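PDB 4YE0: stress-induced protein 1 from Caenorhabditis elegans, which acts as a small heat shock protein whose chaperone activity is regulated by pH-dependent conformational changes, probably binding unfolded client proteins. Local coordinates for residues 14-19 against 77-82; 19-24 against 51-56; 24-29 against 40-45; 33-38 against 56-61; 63-68 against 82-87. All blocks are in the same frame, centred on the assembly; numbering follows the deposited sequence.

Contact 1: residues 14-19 against 77-82; sequences CVKLDV and EGQMTI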
# COMPACT_ATOMS: atom_id res chain seq x y z
N CYS A 14 -8.52 9.73 19.25
CA CYS A 14 -7.54 8.70 18.93
C CYS A 14 -7.80 8.12 17.55
O CYS A 14 -8.95 7.88 17.17
CB CYS A 14 -7.57 7.59 19.98
SG CYS A 14 -5.97 6.77 20.20
N VAL A 15 -6.73 7.93 16.79
CA VAL A 15 -6.78 7.24 15.52
C VAL A 15 -5.73 6.15 15.57
O VAL A 15 -4.68 6.32 16.20
CB VAL A 15 -6.53 8.21 14.35
CG1 VAL A 15 -6.32 7.46 13.06
CG2 VAL A 15 -7.69 9.18 14.21
N LYS A 16 -6.01 5.02 14.92
CA LYS A 16 -5.05 3.93 14.80
C LYS A 16 -4.96 3.45 13.36
O LYS A 16 -5.99 3.12 12.77
CB LYS A 16 -5.44 2.77 15.72
CG LYS A 16 -4.96 2.92 17.15
CD LYS A 16 -5.31 1.70 17.98
CE LYS A 16 -4.50 1.65 19.27
NZ LYS A 16 -5.10 2.49 20.34
N LEU A 17 -3.75 3.41 12.81
CA LEU A 17 -3.52 3.01 11.42
C LEU A 17 -2.65 1.77 11.33
O LEU A 17 -1.78 1.55 12.17
CB LEU A 17 -2.81 4.12 10.63
CG LEU A 17 -3.36 5.55 10.61
CD1 LEU A 17 -4.82 5.55 10.22
CD2 LEU A 17 -3.14 6.24 11.94
N ASP A 18 -2.89 0.97 10.29
CA ASP A 18 -2.02 -0.15 9.95
C ASP A 18 -0.90 0.39 9.06
O ASP A 18 -1.13 0.79 7.92
CB ASP A 18 -2.81 -1.25 9.22
CG ASP A 18 -2.00 -2.52 9.01
OD1 ASP A 18 -2.60 -3.55 8.66
OD2 ASP A 18 -0.76 -2.50 9.20
N VAL A 19 0.31 0.37 9.60
CA VAL A 19 1.44 1.07 9.02
C VAL A 19 2.65 0.13 8.84
O VAL A 19 3.77 0.56 8.54
CB VAL A 19 1.70 2.33 9.90
CG1 VAL A 19 3.16 2.58 10.21
CG2 VAL A 19 1.04 3.56 9.27
N GLU A 77 4.46 -3.83 16.47
CA GLU A 77 3.60 -4.55 15.52
C GLU A 77 3.20 -3.69 14.31
O GLU A 77 2.36 -4.10 13.51
CB GLU A 77 2.36 -5.08 16.25
CG GLU A 77 2.69 -6.14 17.29
CD GLU A 77 1.82 -6.06 18.54
OE1 GLU A 77 0.65 -5.62 18.45
OE2 GLU A 77 2.30 -6.46 19.62
N GLY A 78 3.79 -2.50 14.18
CA GLY A 78 3.57 -1.64 13.02
C GLY A 78 2.24 -0.91 13.03
O GLY A 78 1.75 -0.50 11.97
N GLN A 79 1.65 -0.73 14.21
CA GLN A 79 0.41 0.02 14.35
C GLN A 79 0.75 1.41 14.84
O GLN A 79 1.37 1.56 15.89
CB GLN A 79 -0.53 -0.66 15.34
CG GLN A 79 -1.86 0.07 15.51
CD GLN A 79 -2.71 -0.52 16.62
OE1 GLN A 79 -2.31 -0.53 17.78
NE2 GLN A 79 -3.90 -1.01 16.27
N MET A 80 0.35 2.42 14.08
CA MET A 80 0.52 3.80 14.51
C MET A 80 -0.71 4.23 15.28
O MET A 80 -1.84 3.96 14.87
CB MET A 80 0.72 4.72 13.31
CG MET A 80 1.10 6.15 13.69
SD MET A 80 1.54 7.13 12.24
CE MET A 80 -0.06 7.26 11.51
N THR A 81 -0.50 4.90 16.41
CA THR A 81 -1.60 5.56 17.08
C THR A 81 -1.29 7.04 17.27
O THR A 81 -0.18 7.42 17.67
CB THR A 81 -2.02 4.88 18.41
OG1 THR A 81 -3.06 5.65 19.04
CG2 THR A 81 -0.87 4.75 19.36
N ILE A 82 -2.27 7.87 16.93
CA ILE A 82 -2.17 9.30 17.10
C ILE A 82 -3.26 9.67 18.09
O ILE A 82 -4.43 9.35 17.87
CB ILE A 82 -2.41 10.03 15.77
CG1 ILE A 82 -1.35 9.60 14.74
CG2 ILE A 82 -2.38 11.54 15.99
CD1 ILE A 82 -1.63 10.06 13.33
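L17 and M80 face each other as a hydrogen-bonded pair of the antiparallel ladder between strands 12-18 and 79-85, part of the four-stranded sheet in the immunoglobulin-like beta sandwich of the alpha-crystallin domain. L17 N donates to M80 O at 2.9 Å, M80 N returns a bond to L17 O, and V15 pairs with I82 in the same manner two residues along.

The face carrying V15, L17, M80 and I82 is buried and tightly packed. M80 leaves the backbone with CG opposite its own N (chi1 -172°) and stays extended as far as SD, where a chi3 of 70° turns the methyl toward L17. M80 CE therefore comes within 3.3 Å of L17 CD2, less than the usual separation of two carbons. V29 and I38, from the facing sheet, pack on the same methionine.

The face with K16, D18, Q79 and T81 is looser and partly solvent-exposed. Here K16 slants across the amide of Q79, and it is K16 CE, 3.4 Å from Q79 OE1, that makes the approach. K16 CG rests beside T81 CB at 3.8 Å. T81 OG1 adds a weak bond to V15 O, which already accepts from I82 N. Past the last bridge, V19 N still donates to G78 O at 2.9 Å, almost in line with the carbonyl (C=O...N 174°).

Contact 2: residues 19-24 against 51-56; sequences VAAFKP and SKRSFT. With SO4 (sulfate ion), chain C.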
# COMPACT_ATOMS: atom_id res chain seq x y z
N VAL A 19 0.31 0.37 9.60
CA VAL A 19 1.44 1.07 9.02
C VAL A 19 2.65 0.13 8.84
O VAL A 19 3.77 0.56 8.54
CB VAL A 19 1.70 2.33 9.90
CG1 VAL A 19 3.16 2.58 10.21
CG2 VAL A 19 1.04 3.56 9.27
N ALA A 20 2.40 -1.18 8.95
CA ALA A 20 3.45 -2.19 9.00
C ALA A 20 4.20 -2.39 7.67
O ALA A 20 5.34 -2.87 7.67
CB ALA A 20 2.87 -3.52 9.46
N ALA A 21 3.58 -2.03 6.56
CA ALA A 21 4.20 -2.19 5.24
C ALA A 21 5.33 -1.19 4.99
O ALA A 21 6.00 -1.26 3.96
CB ALA A 21 3.16 -2.08 4.14
N PHE A 22 5.52 -0.25 5.92
CA PHE A 22 6.51 0.81 5.76
C PHE A 22 7.45 0.86 6.94
O PHE A 22 7.08 0.53 8.06
CB PHE A 22 5.80 2.16 5.63
CG PHE A 22 4.89 2.24 4.44
CD1 PHE A 22 3.61 1.72 4.51
CD2 PHE A 22 5.33 2.78 3.25
CE1 PHE A 22 2.77 1.76 3.41
CE2 PHE A 22 4.50 2.83 2.15
CZ PHE A 22 3.22 2.32 2.23
N LYS A 23 8.68 1.29 6.68
CA LYS A 23 9.62 1.58 7.74
C LYS A 23 9.28 2.95 8.34
O LYS A 23 8.89 3.86 7.61
CB LYS A 23 11.05 1.57 7.22
CG LYS A 23 11.60 0.17 6.99
CD LYS A 23 13.05 0.20 6.56
CE LYS A 23 13.77 -1.08 6.98
NZ LYS A 23 15.14 -1.14 6.40
N PRO A 24 9.41 3.09 9.68
CA PRO A 24 9.25 4.37 10.36
C PRO A 24 9.80 5.59 9.61
O PRO A 24 9.17 6.65 9.61
CB PRO A 24 10.01 4.14 11.66
CG PRO A 24 9.73 2.70 11.97
CD PRO A 24 9.56 1.99 10.65
N SER A 51 10.21 -1.96 -6.95
CA SER A 51 9.00 -1.98 -6.14
C SER A 51 8.76 -0.62 -5.52
O SER A 51 9.69 0.07 -5.09
CB SER A 51 9.11 -3.04 -5.04
OG SER A 51 7.99 -2.97 -4.18
N LYS A 52 7.49 -0.24 -5.45
CA LYS A 52 7.10 1.10 -5.04
C LYS A 52 5.73 1.01 -4.38
O LYS A 52 4.82 0.40 -4.93
CB LYS A 52 7.09 2.00 -6.28
CG LYS A 52 6.65 3.44 -6.07
CD LYS A 52 6.59 4.15 -7.42
CE LYS A 52 5.78 5.44 -7.38
NZ LYS A 52 6.64 6.65 -7.22
N ARG A 53 5.61 1.59 -3.19
CA ARG A 53 4.37 1.59 -2.40
C ARG A 53 4.14 2.97 -1.84
O ARG A 53 5.09 3.70 -1.57
CB ARG A 53 4.48 0.63 -1.22
CG ARG A 53 4.30 -0.83 -1.53
CD ARG A 53 4.09 -1.62 -0.25
NE ARG A 53 5.24 -1.58 0.65
CZ ARG A 53 6.37 -2.27 0.48
NH1 ARG A 53 6.53 -3.05 -0.58
NH2 ARG A 53 7.35 -2.17 1.36
N SER A 54 2.87 3.30 -1.63
CA SER A 54 2.49 4.63 -1.19
C SER A 54 1.12 4.60 -0.56
O SER A 54 0.27 3.78 -0.92
CB SER A 54 2.45 5.59 -2.38
OG SER A 54 3.75 6.00 -2.75
N PHE A 55 0.91 5.50 0.39
CA PHE A 55 -0.43 5.81 0.85
C PHE A 55 -0.47 7.21 1.43
O PHE A 55 0.55 7.74 1.89
CB PHE A 55 -0.96 4.77 1.84
CG PHE A 55 -0.61 5.05 3.28
CD1 PHE A 55 0.55 4.51 3.84
CD2 PHE A 55 -1.43 5.83 4.07
CE1 PHE A 55 0.87 4.76 5.16
CE2 PHE A 55 -1.11 6.09 5.40
CZ PHE A 55 0.04 5.55 5.94
N THR A 56 -1.65 7.82 1.38
CA THR A 56 -1.90 9.10 2.00
C THR A 56 -3.26 9.02 2.66
O THR A 56 -4.26 8.71 2.00
CB THR A 56 -1.86 10.24 0.97
OG1 THR A 56 -0.65 10.17 0.22
CG2 THR A 56 -1.94 11.61 1.67
S SO4 C . 9.70 -4.51 -1.38
O1 SO4 C . 10.70 -4.25 -0.32
O2 SO4 C . 9.23 -3.22 -1.93
O3 SO4 C . 8.54 -5.25 -0.82
O4 SO4 C . 10.32 -5.30 -2.46
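F22 and F55 form an offset edge-to-face aromatic pair where the type I turn V19-F22 packs on strand 49-60, the strand through which two alpha-crystallin domains join their sheets in the dimer. The F55 edge is directed at the F22 face, with the planes 62° apart and F22 CE1 3.6 Å from F55 CD1. F55 takes the crowded position, its CG lying between the backbone N and carbonyl carbon (chi1 88°), whereas F22 has CG opposite its carbonyl carbon. F22 thus extends its far edge to the strand, meeting R53 O and S54 N near the ring plane. V19 CG2 adds an apolar contact to F55 CZ.

R53 starts extended, then bends at chi3 (-63°), which brings its guanidinium to the A21 carbonyl within the turn. R53 NH2 donates to A21 O at 3.1 Å, with the oxygen tilted from the guanidinium plane, while NE makes a weak bond to the same oxygen. The remaining nitrogen reaches a bound sulfate, probably acquired from the crystallisation liquor: R53 NH1 donates to sulfate O3 at 3.0 Å. S51 grips this ion as well, through a bond of 2.6 Å from OG to sulfate O2.

Contact 3: residues 24-29 against 40-45; sequences PEELKV and GHHEVK. With SO4 (sulfate ion), chain C.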
# COMPACT_ATOMS: atom_id res chain seq x y z
N PRO A 24 9.41 3.09 9.68
CA PRO A 24 9.25 4.37 10.36
C PRO A 24 9.80 5.59 9.61
O PRO A 24 9.17 6.65 9.61
CB PRO A 24 10.01 4.14 11.66
CG PRO A 24 9.73 2.70 11.97
CD PRO A 24 9.56 1.99 10.65
N GLU A 25 10.95 5.43 8.96
CA GLU A 25 11.60 6.52 8.22
C GLU A 25 10.86 6.89 6.94
O GLU A 25 11.07 7.97 6.39
CB GLU A 25 13.03 6.15 7.82
CG GLU A 25 13.77 5.29 8.82
CD GLU A 25 13.86 3.82 8.44
OE1 GLU A 25 13.60 2.97 9.31
OE2 GLU A 25 14.19 3.53 7.27
N GLU A 26 10.04 5.97 6.46
CA GLU A 26 9.25 6.18 5.25
C GLU A 26 7.88 6.79 5.55
O GLU A 26 7.02 6.86 4.67
CB GLU A 26 9.06 4.84 4.53
CG GLU A 26 10.34 4.26 3.95
CD GLU A 26 10.19 2.81 3.50
OE1 GLU A 26 9.22 2.14 3.92
OE2 GLU A 26 11.05 2.34 2.73
N LEU A 27 7.68 7.26 6.78
CA LEU A 27 6.39 7.79 7.21
C LEU A 27 6.47 9.26 7.58
O LEU A 27 7.46 9.71 8.16
CB LEU A 27 5.85 6.98 8.38
CG LEU A 27 5.45 5.56 7.98
CD1 LEU A 27 5.42 4.66 9.20
CD2 LEU A 27 4.10 5.55 7.26
N LYS A 28 5.41 9.98 7.23
CA LYS A 28 5.27 11.40 7.53
C LYS A 28 3.93 11.63 8.20
O LYS A 28 2.92 11.09 7.77
CB LYS A 28 5.30 12.22 6.24
CG LYS A 28 6.65 12.81 5.87
CD LYS A 28 6.49 14.01 4.94
CE LYS A 28 7.79 14.77 4.77
NZ LYS A 28 8.74 14.07 3.85
N VAL A 29 3.93 12.44 9.25
CA VAL A 29 2.70 12.92 9.85
C VAL A 29 2.77 14.43 9.91
O VAL A 29 3.69 15.00 10.50
CB VAL A 29 2.48 12.35 11.27
CG1 VAL A 29 1.17 12.87 11.84
CG2 VAL A 29 2.47 10.83 11.22
N GLY A 40 2.93 7.53 3.65
CA GLY A 40 3.98 6.52 3.59
C GLY A 40 4.47 6.40 2.16
O GLY A 40 3.66 6.35 1.23
N HIS A 41 5.78 6.37 1.98
CA HIS A 41 6.37 6.13 0.66
C HIS A 41 7.54 5.18 0.76
O HIS A 41 8.54 5.46 1.42
CB HIS A 41 6.80 7.44 -0.01
CG HIS A 41 7.25 7.25 -1.43
ND1 HIS A 41 8.31 7.94 -1.97
CD2 HIS A 41 6.79 6.44 -2.41
CE1 HIS A 41 8.47 7.57 -3.23
NE2 HIS A 41 7.56 6.66 -3.52
N HIS A 42 7.41 4.03 0.09
CA HIS A 42 8.49 3.07 -0.02
C HIS A 42 8.83 2.90 -1.50
O HIS A 42 7.94 2.70 -2.33
CB HIS A 42 8.07 1.73 0.59
CG HIS A 42 8.97 0.60 0.21
ND1 HIS A 42 10.15 0.34 0.87
CD2 HIS A 42 8.86 -0.33 -0.76
CE1 HIS A 42 10.73 -0.71 0.32
NE2 HIS A 42 9.97 -1.13 -0.67
N GLU A 43 10.12 2.99 -1.81
CA GLU A 43 10.60 2.92 -3.18
C GLU A 43 11.94 2.19 -3.20
O GLU A 43 12.94 2.72 -2.70
CB GLU A 43 10.74 4.32 -3.76
CG GLU A 43 11.12 4.37 -5.23
CD GLU A 43 11.00 5.77 -5.82
OE1 GLU A 43 11.22 6.75 -5.08
OE2 GLU A 43 10.68 5.88 -7.02
N VAL A 44 11.95 0.99 -3.77
CA VAL A 44 13.13 0.13 -3.79
C VAL A 44 13.53 -0.19 -5.22
O VAL A 44 12.68 -0.30 -6.10
CB VAL A 44 12.88 -1.17 -2.97
CG1 VAL A 44 13.16 -2.44 -3.77
CG2 VAL A 44 13.69 -1.15 -1.68
N LYS A 45 14.84 -0.34 -5.45
CA LYS A 45 15.36 -0.79 -6.74
C LYS A 45 15.96 -2.18 -6.64
O LYS A 45 16.32 -2.66 -5.56
CB LYS A 45 16.40 0.21 -7.28
CG LYS A 45 16.03 0.89 -8.60
CD LYS A 45 14.66 1.55 -8.60
CE LYS A 45 14.63 2.85 -7.81
NZ LYS A 45 13.31 3.52 -7.96
S SO4 C . 9.70 -4.51 -1.38
O1 SO4 C . 10.70 -4.25 -0.32
O2 SO4 C . 9.23 -3.22 -1.93
O3 SO4 C . 8.54 -5.25 -0.82
O4 SO4 C . 10.32 -5.30 -2.46
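E26 and H42 lie side by side and are joined by a hydrogen bond from H42 ND1 to E26 OE2 of 2.9 Å (N-H...O 160°). The oxygen sits close to the imidazole plane, yet the nitrogen meets it on the syn side and 28° out of the carboxylate plane, and the two flat groups are turned 66° apart. The other carboxylate oxygen, E26 OE1, approaches H42 CB at 3.5 Å and also accepts a bond from K23 N, which would help to hold the carboxylate's rotation. On the far side of the ring H42 NE2 donates to sulfate O2 at 2.6 Å, so both ring nitrogens serve as donors; the two anionic partners would be expected to favour a protonated imidazole.

The backbone beneath belongs to the beta hairpin of strands 27-32 and 35-45, at the end away from its turn. H41 N donates to E26 O at 3.0 Å, and the same oxygen receives a CA-H contact from G40. One residue on, L27 and G40 are a non-hydrogen-bonded antiparallel pair, and L27 CD2 packs over G40 CA at 3.8 Å. L27 is itself lodged among V19, F22 and F55, while H42 shares backbone hydrogen bonds with R53 of strand 49-60 on its other side.

Contact 4: residues 33-38 against 56-61; sequences GHVLTI and TRQFTL. With SO4 (sulfate ion), chain D.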
# COMPACT_ATOMS: atom_id res chain seq x y z
N GLY A 33 -3.52 23.41 10.15
CA GLY A 33 -4.75 23.81 10.84
C GLY A 33 -5.27 22.61 11.63
O GLY A 33 -4.57 22.10 12.50
N HIS A 34 -6.48 22.16 11.31
CA HIS A 34 -7.07 20.97 11.93
C HIS A 34 -6.94 19.73 11.04
O HIS A 34 -7.47 18.67 11.37
CB HIS A 34 -8.54 21.21 12.25
CG HIS A 34 -8.76 21.89 13.57
ND1 HIS A 34 -9.05 21.20 14.73
CD2 HIS A 34 -8.75 23.20 13.91
CE1 HIS A 34 -9.19 22.06 15.72
NE2 HIS A 34 -9.01 23.28 15.25
N VAL A 35 -6.24 19.86 9.91
CA VAL A 35 -6.14 18.76 8.95
C VAL A 35 -4.88 17.93 9.21
O VAL A 35 -3.75 18.42 9.15
CB VAL A 35 -6.19 19.27 7.50
CG1 VAL A 35 -6.02 18.13 6.51
CG2 VAL A 35 -7.52 19.99 7.25
N LEU A 36 -5.10 16.65 9.50
CA LEU A 36 -4.04 15.71 9.80
C LEU A 36 -3.80 14.80 8.60
O LEU A 36 -4.73 14.15 8.11
CB LEU A 36 -4.44 14.88 11.02
CG LEU A 36 -3.33 14.07 11.70
CD1 LEU A 36 -2.30 15.00 12.31
CD2 LEU A 36 -3.93 13.16 12.75
N THR A 37 -2.56 14.76 8.14
CA THR A 37 -2.15 13.99 6.98
C THR A 37 -1.08 12.97 7.36
O THR A 37 -0.04 13.34 7.89
CB THR A 37 -1.57 14.93 5.90
OG1 THR A 37 -2.55 15.91 5.55
CG2 THR A 37 -1.17 14.16 4.65
N ILE A 38 -1.34 11.69 7.08
CA ILE A 38 -0.36 10.63 7.28
C ILE A 38 0.02 10.05 5.92
O ILE A 38 -0.85 9.62 5.16
CB ILE A 38 -0.90 9.49 8.16
CG1 ILE A 38 -1.40 10.03 9.50
CG2 ILE A 38 0.18 8.43 8.36
CD1 ILE A 38 -2.87 10.38 9.52
N THR A 56 -1.65 7.82 1.38
CA THR A 56 -1.90 9.10 2.00
C THR A 56 -3.26 9.02 2.66
O THR A 56 -4.26 8.71 2.00
CB THR A 56 -1.86 10.24 0.97
OG1 THR A 56 -0.65 10.17 0.22
CG2 THR A 56 -1.94 11.61 1.67
N ARG A 57 -3.30 9.27 3.96
CA ARG A 57 -4.55 9.29 4.72
C ARG A 57 -4.69 10.67 5.32
O ARG A 57 -3.75 11.19 5.93
CB ARG A 57 -4.52 8.23 5.82
CG ARG A 57 -5.75 8.20 6.71
CD ARG A 57 -6.91 7.43 6.09
NE ARG A 57 -6.57 6.05 5.77
CZ ARG A 57 -7.42 5.16 5.26
NH1 ARG A 57 -7.00 3.93 5.00
NH2 ARG A 57 -8.68 5.49 4.99
N GLN A 58 -5.86 11.26 5.15
CA GLN A 58 -6.10 12.61 5.64
C GLN A 58 -7.46 12.70 6.29
O GLN A 58 -8.43 12.13 5.80
CB GLN A 58 -5.98 13.60 4.48
CG GLN A 58 -6.16 15.05 4.88
CD GLN A 58 -5.90 15.98 3.72
OE1 GLN A 58 -4.76 16.15 3.29
NE2 GLN A 58 -6.96 16.59 3.19
N PHE A 59 -7.52 13.41 7.42
CA PHE A 59 -8.80 13.73 8.04
C PHE A 59 -8.73 15.02 8.84
O PHE A 59 -7.65 15.51 9.18
CB PHE A 59 -9.31 12.58 8.91
CG PHE A 59 -8.24 11.83 9.62
CD1 PHE A 59 -7.79 12.25 10.87
CD2 PHE A 59 -7.67 10.70 9.06
CE1 PHE A 59 -6.80 11.56 11.53
CE2 PHE A 59 -6.67 10.00 9.71
CZ PHE A 59 -6.23 10.43 10.95
N THR A 60 -9.91 15.57 9.12
CA THR A 60 -10.03 16.82 9.84
C THR A 60 -10.35 16.49 11.29
O THR A 60 -11.34 15.83 11.58
CB THR A 60 -11.14 17.70 9.24
OG1 THR A 60 -10.87 17.93 7.85
CG2 THR A 60 -11.23 19.03 9.97
N LEU A 61 -9.48 16.95 12.19
CA LEU A 61 -9.70 16.81 13.63
C LEU A 61 -10.87 17.67 14.06
O LEU A 61 -11.10 18.74 13.49
CB LEU A 61 -8.44 17.24 14.40
CG LEU A 61 -7.28 16.26 14.61
CD1 LEU A 61 -7.40 14.97 13.81
CD2 LEU A 61 -5.96 16.95 14.33
S SO4 D . -10.03 3.14 2.29
O1 SO4 D . -10.40 3.88 3.51
O2 SO4 D . -11.23 2.95 1.44
O3 SO4 D . -9.47 1.82 2.66
O4 SO4 D . -9.02 3.90 1.53
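L36 and F59 exchange two backbone hydrogen bonds in the antiparallel hairpin of strands 35-45 and 49-60, within the three-stranded sheet of the alpha-crystallin sandwich. L36 N donates to F59 O at 2.8 Å and F59 N to L36 O at 3.0 Å. The next such pair repeats the exchange: I38 N binds R57 O at 2.7 Å, and R57 N binds I38 O at 2.8 Å. At the open end of the hairpin, away from its turn, L61 N is satisfied by H34 O, also at 2.8 Å.

The outer edges are taken up too: the T37 backbone bonds to N30 of strand 27-32, while T56, R57 and Q58 pair with an antiparallel strand of the second subunit, so one sheet runs across the dimer. The polar side chains of T37 and Q58 approach each other on the face they share with V35, where V35 CG1 crosses the glutamine amide, 3.5 Å from Q58 CD.

On the buried face the F59 ring lies alongside L36, with L36 CD2 3.5 Å from F59 CE1; I38 CD1 comes up to F59 CZ, and V15 of the other sheet packs on the same ring. R57 starts on this face but bends at chi2 and chi3 (81° and 59°), carrying its guanidinium away from strand 35-45. Its NH1 donates to G1 O. A sulfate held also by S51 and R53 of the second subunit takes the other terminal nitrogen: R57 NH2 meets sulfate O1 in the guanidinium plane at 2.8 Å.

Contact 5: residues 63-68 against 82-87; sequences KDVDLA and IDAPKT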
# COMPACT_ATOMS: atom_id res chain seq x y z
N LYS A 63 -12.91 20.39 16.31
CA LYS A 63 -12.54 21.71 16.82
C LYS A 63 -12.04 21.57 18.26
O LYS A 63 -11.14 22.28 18.71
CB LYS A 63 -13.74 22.66 16.77
CG LYS A 63 -14.48 22.72 15.43
CD LYS A 63 -15.86 23.35 15.57
CE LYS A 63 -15.78 24.84 15.83
NZ LYS A 63 -17.11 25.51 15.77
N ASP A 64 -12.66 20.62 18.95
CA ASP A 64 -12.38 20.23 20.33
C ASP A 64 -10.93 19.81 20.66
O ASP A 64 -10.51 19.89 21.82
CB ASP A 64 -13.32 19.04 20.65
CG ASP A 64 -13.69 18.94 22.11
OD1 ASP A 64 -13.20 19.74 22.94
OD2 ASP A 64 -14.50 18.05 22.44
N VAL A 65 -10.18 19.35 19.67
CA VAL A 65 -8.88 18.71 19.93
C VAL A 65 -7.80 19.72 20.36
O VAL A 65 -7.67 20.79 19.77
CB VAL A 65 -8.38 17.89 18.72
CG1 VAL A 65 -7.02 17.27 19.00
CG2 VAL A 65 -9.39 16.81 18.36
N ASP A 66 -7.04 19.35 21.39
CA ASP A 66 -5.92 20.16 21.85
C ASP A 66 -4.70 19.83 20.98
O ASP A 66 -3.98 18.87 21.24
CB ASP A 66 -5.63 19.89 23.33
CG ASP A 66 -4.46 20.68 23.86
OD1 ASP A 66 -4.03 21.67 23.22
OD2 ASP A 66 -3.94 20.31 24.94
N LEU A 67 -4.48 20.65 19.95
CA LEU A 67 -3.46 20.37 18.93
C LEU A 67 -2.03 20.50 19.45
O LEU A 67 -1.11 19.94 18.85
CB LEU A 67 -3.65 21.30 17.72
CG LEU A 67 -5.03 21.31 17.05
CD1 LEU A 67 -5.04 22.26 15.87
CD2 LEU A 67 -5.45 19.92 16.59
N ALA A 68 -1.84 21.22 20.55
CA ALA A 68 -0.52 21.38 21.16
C ALA A 68 0.02 20.09 21.79
O ALA A 68 1.24 19.96 21.99
CB ALA A 68 -0.56 22.49 22.20
N ILE A 82 -2.27 7.87 16.93
CA ILE A 82 -2.17 9.30 17.10
C ILE A 82 -3.26 9.67 18.09
O ILE A 82 -4.43 9.35 17.87
CB ILE A 82 -2.41 10.03 15.77
CG1 ILE A 82 -1.35 9.60 14.74
CG2 ILE A 82 -2.38 11.54 15.99
CD1 ILE A 82 -1.63 10.06 13.33
N ASP A 83 -2.89 10.34 19.17
CA ASP A 83 -3.88 10.74 20.17
C ASP A 83 -3.62 12.14 20.72
O ASP A 83 -2.50 12.64 20.70
CB ASP A 83 -3.95 9.71 21.30
CG ASP A 83 -2.80 9.82 22.29
OD1 ASP A 83 -3.07 9.80 23.51
OD2 ASP A 83 -1.64 9.93 21.85
N ALA A 84 -4.69 12.75 21.22
CA ALA A 84 -4.62 14.07 21.83
C ALA A 84 -5.78 14.26 22.82
O ALA A 84 -6.86 13.70 22.61
CB ALA A 84 -4.67 15.15 20.76
N PRO A 85 -5.56 15.02 23.90
CA PRO A 85 -6.69 15.38 24.76
C PRO A 85 -7.57 16.45 24.12
O PRO A 85 -7.14 17.13 23.18
CB PRO A 85 -6.03 15.92 26.03
CG PRO A 85 -4.66 16.35 25.61
CD PRO A 85 -4.27 15.46 24.47
N LYS A 86 -8.80 16.58 24.61
CA LYS A 86 -9.68 17.66 24.18
C LYS A 86 -9.36 18.93 24.96
O LYS A 86 -8.72 18.88 26.01
CB LYS A 86 -11.15 17.26 24.36
CG LYS A 86 -11.56 16.01 23.60
CD LYS A 86 -11.19 16.08 22.13
CE LYS A 86 -11.86 14.99 21.31
NZ LYS A 86 -13.31 15.25 21.06
N THR A 87 -9.80 20.07 24.43
CA THR A 87 -9.49 21.37 25.02
C THR A 87 -10.10 21.56 26.41
O THR A 87 -9.45 22.13 27.30
CB THR A 87 -9.94 22.54 24.11
OG1 THR A 87 -11.23 22.26 23.56
CG2 THR A 87 -8.95 22.73 22.96
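K86 crosses D64 at about a right angle where the loop 63-68 docks on the end of strand 79-85 through a single beta bridge, V65 with K86, at one end of the alpha-crystallin sandwich. Each side-chain carbon of the lysine passes near the carboxylate. K86 CB starts 3.5 Å from D64 OD1, CG passes D64 OD2 at 3.8 Å, CD lies against D64 CG at the same separation, and K86 CE is 4.2 Å from D64 OD2. Bends at chi2 (-52°) and chi4 (75°) bring the chain's end back beside the aspartate. At the tip K86 NZ forms a salt bridge with D64 OD2 at 3.3 Å, a weak hydrogen bond; T9 O and N8 OD1 also accept from the ammonium.

Backbone bonds set the loop in place on both sides of V65. D66 N donates to P85 O at 2.9 Å, and the D66 carboxylate is anchored by H69 ND1. V65 CG1 packs on A84 CB, and the valine also touches F13 of strand 12-18. D64 O accepts twice from one residue: T87 N donates at 2.7 Å, while T87 OG1 comes in obliquely, tilted 34° from the carbonyl plane, at 3.0 Å.

Contact 1 closes the longest span of chain: contacts 3 and 4 fall between its segments, contact 2 begins at V19, shared with contact 1, and contact 5, the last, shares I82 with it. Contacts 1 and 5 build on the four-stranded sheet, contacts 3 and 4 on the three-stranded one, and contact 2 ties the loop between the sheets to strand 49-60. The sheets meet where M80 and I82 pack on V29, L36 and I38, and V15 on F59. Contacts 2 and 3, centres about 5 Å apart, share a sulfate; the centre of contact 5 is about 26 Å from both of theirs. Contacts 2 and 4 share strand 49-60, which continues the three-stranded sheet into the second subunit.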